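PDB 6SQX: peptide-binding protein, which probably acts as a secreted cysteine-type endopeptidase of the NlpC/P60 family that cleaves the peptidoglycan of potentially competing bacteria. Local coordinates for residues S105-Y111 and D158-F164. Sequence-based numbering, arbitrary orientation. Where two conformers were deposited one is given.
Sequences SGYDKNY and DAFYNNF. With EDO (1,2-ethanediol), chain H; EDO (1,2-ethanediol), chain S.
Tyr107 and Tyr161 join two loops through a single antiparallel beta bridge, and beside it Tyr107, Tyr111, Tyr161 and Phe164 form an aromatic cluster. The contact fastens the loop between helices 90-102 and 118-126 to the loop between strands 149-152 and 177-181, part of the SH3b1-type region. In the bridge, Tyr161 N meets Tyr107 O at 2.9 Å, almost straight, while Tyr107 N returns a more bent bond to Tyr161 O.

The Tyr111 ring is the wedge of the cluster. Its edge drives into a face of Tyr161, Tyr111 CE1 3.7 Å from Tyr161 CD2. With CG between backbone N and carbonyl carbon (chi1 49°), the Phe164 ring lies flat on one face of Tyr111 in an offset stack, planes 3° apart; Phe164 CB adds a CH-pi contact over that ring. Phe164 turns its edge to the face of Tyr107, completing a T-shaped pair. Farther along the same loop as Phe164, Tyr171 N is hydrogen-bonded to Tyr111 OH.

On the other flank, the Phe160 ring fills the hollow at side-chain-free Gly106, Phe160 CE2 lying 3.7 Å from Gly106 CA. At the far end, Asp158 OD1 accepts from both Ala159 N and Lys109 N, the latter at 2.9 Å and nearly along the carboxylate C-O axis.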
ATOM      1  N   SER A 105      14.046 -22.730  -3.536  0.54 34.38           N
ATOM      2  CA  SER A 105      14.469 -22.981  -2.173  0.54 33.76           C
ATOM      3  C   SER A 105      14.549 -21.648  -1.444  0.54 33.56           C
ATOM      4  O   SER A 105      14.885 -20.612  -2.031  0.54 34.30           O
ATOM      5  CB  SER A 105      15.855 -23.623  -2.134  0.54 32.72           C
ATOM      6  OG  SER A 105      15.901 -24.775  -2.945  0.54 33.72           O
ATOM      7  N   GLY A 106      14.236 -21.684  -0.165  1.00 31.04           N
ATOM      8  CA  GLY A 106      14.262 -20.477   0.622  1.00 29.21           C
ATOM      9  C   GLY A 106      14.150 -20.850   2.072  1.00 26.51           C
ATOM     10  O   GLY A 106      14.450 -21.982   2.463  1.00 27.22           O
ATOM     11  N   TYR A 107      13.709 -19.881   2.865  1.00 22.78           N
ATOM     12  CA  TYR A 107      13.724 -20.003   4.319  1.00 21.17           C
ATOM     13  C   TYR A 107      12.359 -19.656   4.864  1.00 21.83           C
ATOM     14  O   TYR A 107      11.650 -18.824   4.292  1.00 22.23           O
ATOM     15  CB  TYR A 107      14.746 -19.057   4.935  1.00 21.18           C
ATOM     16  CG  TYR A 107      16.130 -19.442   4.462  1.00 21.39           C
ATOM     17  CD1 TYR A 107      16.607 -18.969   3.254  1.00 22.40           C
ATOM     18  CD2 TYR A 107      16.930 -20.338   5.178  1.00 23.28           C
ATOM     19  CE1 TYR A 107      17.829 -19.350   2.761  1.00 23.80           C
ATOM     20  CE2 TYR A 107      18.185 -20.730   4.688  1.00 24.53           C
ATOM     21  CZ  TYR A 107      18.640 -20.225   3.485  1.00 24.95           C
ATOM     22  OH  TYR A 107      19.881 -20.604   3.012  1.00 30.25           O
ATOM     23  N   ASP A 108      12.011 -20.283   5.996  1.00 21.77           N
ATOM     24  CA  ASP A 108      10.678 -20.149   6.566  1.00 21.85           C
ATOM     25  C   ASP A 108      10.604 -19.019   7.600  1.00 21.01           C
ATOM     26  O   ASP A 108      11.522 -18.209   7.748  1.00 20.95           O
ATOM     27  CB  ASP A 108      10.175 -21.493   7.113  1.00 21.68           C
ATOM     28  CG  ASP A 108      10.874 -21.950   8.387  1.00 22.56           C
ATOM     29  OD1 ASP A 108      11.612 -21.159   9.039  1.00 23.10           O
ATOM     30  OD2 ASP A 108      10.590 -23.120   8.780  1.00 25.17           O
ATOM     31  N   LYS A 109       9.493 -18.983   8.350  1.00 21.40           N
ATOM     32  CA  LYS A 109       9.216 -17.882   9.274  1.00 22.06           C
ATOM     33  C   LYS A 109      10.188 -17.853  10.450  1.00 20.99           C
ATOM     34  O   LYS A 109      10.327 -16.809  11.113  1.00 23.02           O
ATOM     35  CB  LYS A 109       7.772 -17.976   9.776  1.00 25.34           C
ATOM     36  CG  LYS A 109       7.535 -19.120  10.736  1.00 27.25           C
ATOM     37  CD  LYS A 109       6.037 -19.200  11.143  1.00 34.52           C
ATOM     38  CE  LYS A 109       5.856 -20.184  12.310  1.00 40.59           C
ATOM     39  NZ  LYS A 109       4.411 -20.340  12.707  1.00 43.67           N
ATOM     40  N   ASN A 110      10.861 -18.963  10.709  1.00 21.42           N
ATOM     41  CA  ASN A 110      11.870 -19.063  11.761  1.00 22.97           C
ATOM     42  C   ASN A 110      13.278 -19.096  11.195  1.00 21.77           C
ATOM     43  O   ASN A 110      14.218 -19.450  11.909  1.00 23.17           O
ATOM     44  CB  ASN A 110      11.618 -20.296  12.631  1.00 25.99           C
ATOM     45  CG  ASN A 110      10.322 -20.184  13.433  1.00 27.75           C
ATOM     46  OD1 ASN A 110       9.452 -21.070  13.382  1.00 31.82           O
ATOM     47  ND2 ASN A 110      10.186 -19.102  14.178  1.00 28.58           N
ATOM     48  N   TYR A 111      13.444 -18.703   9.928  1.00 19.89           N
ATOM     49  CA  TYR A 111      14.733 -18.615   9.242  1.00 19.09           C
ATOM     50  C   TYR A 111      15.353 -19.985   8.990  1.00 19.57           C
ATOM     51  O   TYR A 111      16.576 -20.110   8.779  1.00 21.71           O
ATOM     52  CB  TYR A 111      15.723 -17.691   9.968  1.00 19.74           C
ATOM     53  CG  TYR A 111      15.526 -16.211   9.721  1.00 18.13           C
ATOM     54  CD1 TYR A 111      14.513 -15.729   8.881  1.00 17.63           C
ATOM     55  CD2 TYR A 111      16.388 -15.279  10.310  1.00 18.01           C
ATOM     56  CE1 TYR A 111      14.363 -14.333   8.620  1.00 17.22           C
ATOM     57  CE2 TYR A 111      16.260 -13.906  10.073  1.00 17.50           C
ATOM     58  CZ  TYR A 111      15.241 -13.412   9.229  1.00 17.48           C
ATOM     59  OH  TYR A 111      15.125 -12.049   8.996  1.00 19.55           O
ATOM     60  N   ASP A 158       3.204 -19.096   6.971  1.00 21.92           N
ATOM     61  CA  ASP A 158       4.639 -19.313   6.914  1.00 20.49           C
ATOM     62  C   ASP A 158       5.218 -18.406   5.844  1.00 20.97           C
ATOM     63  O   ASP A 158       4.509 -17.988   4.920  1.00 21.35           O
ATOM     64  CB  ASP A 158       4.908 -20.768   6.556  1.00 23.26           C
ATOM     65  CG  ASP A 158       6.304 -21.233   6.992  1.00 26.24           C
ATOM     66  OD1 ASP A 158       7.053 -20.415   7.588  1.00 25.06           O
ATOM     67  OD2 ASP A 158       6.660 -22.412   6.755  1.00 29.05           O
ATOM     68  N   ALA A 159       6.488 -18.036   6.024  1.00 20.22           N
ATOM     69  CA  ALA A 159       7.169 -17.080   5.161  1.00 20.07           C
ATOM     70  C   ALA A 159       7.925 -17.794   4.058  1.00 20.97           C
ATOM     71  O   ALA A 159       8.250 -18.989   4.165  1.00 22.69           O
ATOM     72  CB  ALA A 159       8.173 -16.255   5.975  1.00 20.58           C
ATOM     73  N   PHE A 160       8.247 -17.025   3.005  1.00 20.54           N
ATOM     74  CA  PHE A 160       9.315 -17.397   2.065  1.00 20.88           C
ATOM     75  C   PHE A 160      10.299 -16.236   2.039  1.00 20.54           C
ATOM     76  O   PHE A 160       9.999 -15.187   1.450  1.00 22.16           O
ATOM     77  CB  PHE A 160       8.813 -17.672   0.638  1.00 22.10           C
ATOM     78  CG  PHE A 160       9.914 -18.121  -0.291  1.00 23.58           C
ATOM     79  CD1 PHE A 160      10.728 -17.201  -0.937  1.00 25.94           C
ATOM     80  CD2 PHE A 160      10.159 -19.456  -0.473  1.00 26.15           C
ATOM     81  CE1 PHE A 160      11.775 -17.602  -1.753  1.00 29.69           C
ATOM     82  CE2 PHE A 160      11.206 -19.877  -1.295  1.00 28.20           C
ATOM     83  CZ  PHE A 160      12.010 -18.941  -1.935  1.00 29.47           C
ATOM     84  N   TYR A 161      11.445 -16.430   2.695  1.00 18.94           N
ATOM     85  CA  TYR A 161      12.564 -15.500   2.665  1.00 18.75           C
ATOM     86  C   TYR A 161      13.673 -16.061   1.794  1.00 20.42           C
ATOM     87  O   TYR A 161      13.886 -17.277   1.736  1.00 20.39           O
ATOM     88  CB  TYR A 161      13.152 -15.323   4.066  1.00 19.32           C
ATOM     89  CG  TYR A 161      12.235 -14.665   5.057  1.00 18.97           C
ATOM     90  CD1 TYR A 161      11.863 -13.310   4.913  1.00 19.15           C
ATOM     91  CD2 TYR A 161      11.808 -15.368   6.178  1.00 19.58           C
ATOM     92  CE1 TYR A 161      11.027 -12.695   5.840  1.00 20.12           C
ATOM     93  CE2 TYR A 161      11.010 -14.752   7.153  1.00 21.18           C
ATOM     94  CZ  TYR A 161      10.600 -13.425   6.960  1.00 21.00           C
ATOM     95  OH  TYR A 161       9.800 -12.804   7.897  1.00 23.25           O
ATOM     96  N   ASN A 162      14.391 -15.165   1.123  1.00 20.22           N
ATOM     97  CA  ASN A 162      15.716 -15.535   0.639  1.00 20.25           C
ATOM     98  C   ASN A 162      16.699 -15.503   1.823  1.00 20.03           C
ATOM     99  O   ASN A 162      16.336 -15.108   2.934  1.00 20.63           O
ATOM    100  CB  ASN A 162      16.150 -14.579  -0.470  1.00 22.52           C
ATOM    101  CG  ASN A 162      15.328 -14.762  -1.765  1.00 23.94           C
ATOM    102  OD1 ASN A 162      15.070 -15.900  -2.203  1.00 25.39           O
ATOM    103  ND2 ASN A 162      14.917 -13.650  -2.362  1.00 25.19           N
ATOM    104  N   ASN A 163      17.935 -15.944   1.599  1.00 21.20           N
ATOM    105  CA  ASN A 163      18.943 -15.978   2.652  1.00 20.34           C
ATOM    106  C   ASN A 163      19.019 -14.627   3.365  1.00 19.81           C
ATOM    107  O   ASN A 163      19.307 -13.594   2.752  1.00 21.58           O
ATOM    108  CB  ASN A 163      20.306 -16.323   2.030  1.00 21.85           C
ATOM    109  CG  ASN A 163      21.392 -16.548   3.073  1.00 24.48           C
ATOM    110  OD1 ASN A 163      21.444 -15.833   4.078  1.00 25.00           O
ATOM    111  ND2 ASN A 163      22.252 -17.523   2.849  1.00 28.65           N
ATOM    112  N   PHE A 164      18.724 -14.635   4.662  1.00 19.97           N
ATOM    113  CA  PHE A 164      18.567 -13.425   5.465  1.00 19.97           C
ATOM    114  C   PHE A 164      19.894 -12.722   5.738  1.00 20.32           C
ATOM    115  O   PHE A 164      19.865 -11.608   6.271  1.00 21.57           O
ATOM    116  CB  PHE A 164      17.817 -13.766   6.757  1.00 22.03           C
ATOM    117  CG  PHE A 164      18.391 -14.976   7.464  1.00 24.06           C
ATOM    118  CD1 PHE A 164      19.493 -14.846   8.262  1.00 25.49           C
ATOM    119  CD2 PHE A 164      17.879 -16.258   7.238  1.00 24.17           C
ATOM    120  CE1 PHE A 164      20.058 -15.948   8.906  1.00 27.22           C
ATOM    121  CE2 PHE A 164      18.425 -17.381   7.865  1.00 27.69           C
ATOM    122  CZ  PHE A 164      19.527 -17.223   8.705  1.00 28.12           C
TER
HETATM  123  C1  EDO H 506      11.487 -14.476  -4.183  1.00 30.04           C
HETATM  124  O1  EDO H 506      11.905 -15.467  -5.142  1.00 37.20           O
HETATM  125  C2  EDO H 506      11.994 -13.105  -4.601  1.00 31.82           C
HETATM  126  O2  EDO H 506      13.439 -13.155  -4.685  1.00 29.88           O
HETATM  127  C1  EDO S 517       6.558 -14.666  13.962  1.00 48.01           C
HETATM  128  O1  EDO S 517       6.076 -15.473  15.043  1.00 42.97           O
HETATM  129  C2  EDO S 517       7.971 -15.123  13.632  1.00 43.66           C
HETATM  130  O2  EDO S 517       7.994 -16.559  13.612  1.00 55.32           O
HETATM  131  O   HOH W   1      16.255 -18.336  -1.599  1.00 32.57           O
HETATM  132  O   HOH W   2       8.175 -24.142   7.989  1.00 33.94           O
HETATM  133  O   HOH W   3       8.875 -14.525   9.929  1.00 27.66           O